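Local coordinates for protein prephenate dehydratase (Chlorobium tepidum TLS, PDB 2QMX) that probably catalyses the conversion of prephenate to phenylpyruvate in phenylalanine biosynthesis and is inhibited by L-phenylalanine, probably through its ACT domain, at residues A[149-154]-A[159-164]. Sequence-based numbering, arbitrary orientation.
Sequences ASKRAG and LDILKE
The carboxylate of Glu-164 is the flat group of this contact, and the aliphatic chain of Lys-151 comes to its OE1 end. Lys-151 CD lies 3.7 Å from Glu-164 OE1, tilted out of the carboxylate plane. On the same side, the CG2 methyl of Ile-161 stands loosely over the face of the carboxylate, about 4.6 Å from Glu-164 CD in its own segment. That methyl also packs against Lys-151, with CG2 4.4 Å from Lys-151 CG. The motif is a beta-alpha-beta crossover in the prephenate dehydratase domain, whose family belongs to the periplasmic-binding-protein clan. Strand 145-149 leads into helix 151-156, and the chain returns as edge strand 160-163. The antiparallel strand 87-90 sits between the two and bonds to both. A classic beta bulge at Leu-162 and Lys-163, opposite Leu-88, marks the corner before Glu-164.

The lysine chain starts with CG anti to the backbone N (chi1 -159°) and runs extended to CE. It then bends at chi4 (-92°). Its NZ is 5.4 Å from Glu-164 OE1, so the opposite charges may attract but form no salt bridge. This outer part of the contact is exposed.

The inner part is buried and mostly backbone. Leu-159 CB rests 4.0 Å from Gly-154 CA, and the leucine side chain continues onto Val-137 of helix 130-139 and Leu-91. Gly-154 N bonds to Ser-150 O within the helix. From the last turn of the helix, one weak hydrogen bond reaches the segment 159-164: Leu-159 N to Gly-154 O, 3.0 Å, bent to 133° at the hydrogen.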
loop_
_atom_site.group_PDB
_atom_site.type_symbol
_atom_site.label_atom_id
_atom_site.label_comp_id
_atom_site.label_asym_id
_atom_site.label_seq_id
_atom_site.Cartn_x
_atom_site.Cartn_y
_atom_site.Cartn_z
ATOM N N ALA A 149 -0.763 6.271 -19.149
ATOM C CA ALA A 149 -1.949 6.586 -18.368
ATOM C C ALA A 149 -3.152 5.683 -18.671
ATOM O O ALA A 149 -3.065 4.686 -19.416
ATOM C CB ALA A 149 -2.339 8.141 -18.556
ATOM N N SER A 150 -4.284 6.101 -18.102
ATOM C CA SER A 150 -5.605 5.528 -18.344
ATOM C C SER A 150 -5.992 5.736 -19.817
ATOM O O SER A 150 -5.674 6.777 -20.406
ATOM C CB SER A 150 -6.549 6.297 -17.430
ATOM O OG SER A 150 -5.733 7.168 -16.546
ATOM N N LYS A 151 -6.621 4.719 -20.420
ATOM C CA LYS A 151 -7.405 4.850 -21.642
ATOM C C LYS A 151 -8.364 6.085 -21.605
ATOM O O LYS A 151 -8.413 6.909 -22.520
ATOM C CB LYS A 151 -8.176 3.553 -21.816
ATOM C CG LYS A 151 -8.642 3.313 -23.250
ATOM C CD LYS A 151 -9.065 1.865 -23.511
ATOM C CE LYS A 151 -9.703 1.731 -24.935
ATOM N NZ LYS A 151 -11.193 1.897 -24.897
ATOM N N ARG A 152 -9.098 6.220 -20.501
ATOM C CA ARG A 152 -9.882 7.404 -20.193
ATOM C C ARG A 152 -9.071 8.717 -20.306
ATOM O O ARG A 152 -9.573 9.719 -20.806
ATOM C CB ARG A 152 -10.496 7.227 -18.790
ATOM C CG ARG A 152 -11.023 8.499 -18.137
ATOM C CD ARG A 152 -12.469 8.863 -18.534
ATOM N NE ARG A 152 -12.848 10.097 -17.867
ATOM C CZ ARG A 152 -13.834 10.903 -18.248
ATOM N NH1 ARG A 152 -14.056 12.022 -17.551
ATOM N NH2 ARG A 152 -14.577 10.617 -19.322
ATOM N N ALA A 153 -7.805 8.719 -19.892
ATOM C CA ALA A 153 -6.996 9.927 -20.062
ATOM C C ALA A 153 -6.729 10.188 -21.548
ATOM O O ALA A 153 -6.767 11.345 -22.022
ATOM C CB ALA A 153 -5.710 9.813 -19.267
ATOM N N GLY A 154 -6.489 9.097 -22.282
ATOM C CA GLY A 154 -6.292 9.114 -23.739
ATOM C C GLY A 154 -7.557 9.609 -24.412
ATOM O O GLY A 154 -7.510 10.611 -25.081
ATOM N N LEU A 159 -5.633 11.794 -27.159
ATOM C CA LEU A 159 -4.421 11.051 -27.487
ATOM C C LEU A 159 -4.804 9.712 -28.159
ATOM O O LEU A 159 -5.972 9.300 -28.044
ATOM C CB LEU A 159 -3.604 10.830 -26.181
ATOM C CG LEU A 159 -2.448 11.758 -25.699
ATOM C CD1 LEU A 159 -2.173 13.014 -26.557
ATOM C CD2 LEU A 159 -2.591 12.178 -24.242
ATOM N N ASP A 160 -3.858 9.061 -28.856
ATOM C CA ASP A 160 -4.007 7.645 -29.277
ATOM C C ASP A 160 -3.291 6.672 -28.335
ATOM O O ASP A 160 -2.240 7.012 -27.797
ATOM C CB ASP A 160 -3.512 7.420 -30.725
ATOM C CG ASP A 160 -4.160 8.394 -31.723
ATOM O OD1 ASP A 160 -5.236 8.959 -31.363
ATOM O OD2 ASP A 160 -3.600 8.612 -32.833
ATOM N N ILE A 161 -3.883 5.484 -28.135
ATOM C CA ILE A 161 -3.214 4.343 -27.477
ATOM C C ILE A 161 -2.158 3.812 -28.409
ATOM O O ILE A 161 -2.462 3.433 -29.556
ATOM C CB ILE A 161 -4.182 3.120 -27.064
ATOM C CG1 ILE A 161 -4.923 2.496 -28.276
ATOM C CG2 ILE A 161 -5.198 3.526 -25.958
ATOM C CD1 ILE A 161 -4.170 1.365 -29.087
ATOM N N LEU A 162 -0.919 3.789 -27.943
ATOM C CA LEU A 162 0.134 3.145 -28.723
ATOM C C LEU A 162 0.255 1.685 -28.337
ATOM O O LEU A 162 0.636 0.855 -29.163
ATOM C CB LEU A 162 1.483 3.874 -28.605
ATOM C CG LEU A 162 1.853 4.906 -29.690
ATOM C CD1 LEU A 162 1.207 4.592 -31.051
ATOM C CD2 LEU A 162 1.519 6.326 -29.305
ATOM N N LYS A 163 -0.123 1.377 -27.092
ATOM C CA LYS A 163 0.191 0.106 -26.447
ATOM C C LYS A 163 -0.672 -0.113 -25.208
ATOM O O LYS A 163 -0.604 0.684 -24.251
ATOM C CB LYS A 163 1.664 0.157 -26.026
ATOM C CG LYS A 163 2.495 -1.052 -26.365
ATOM C CD LYS A 163 3.923 -0.660 -26.828
ATOM C CE LYS A 163 4.935 -1.759 -26.495
ATOM N NZ LYS A 163 4.688 -3.034 -27.237
ATOM N N GLU A 164 -1.446 -1.208 -25.193
ATOM C CA GLU A 164 -2.230 -1.641 -24.006
ATOM C C GLU A 164 -1.505 -2.699 -23.119
ATOM O O GLU A 164 -0.502 -3.293 -23.540
ATOM C CB GLU A 164 -3.665 -2.064 -24.400
ATOM C CG GLU A 164 -4.298 -1.170 -25.493
ATOM C CD GLU A 164 -5.829 -1.041 -25.413
ATOM O OE1 GLU A 164 -6.339 -0.517 -24.383
ATOM O OE2 GLU A 164 -6.519 -1.441 -26.397
#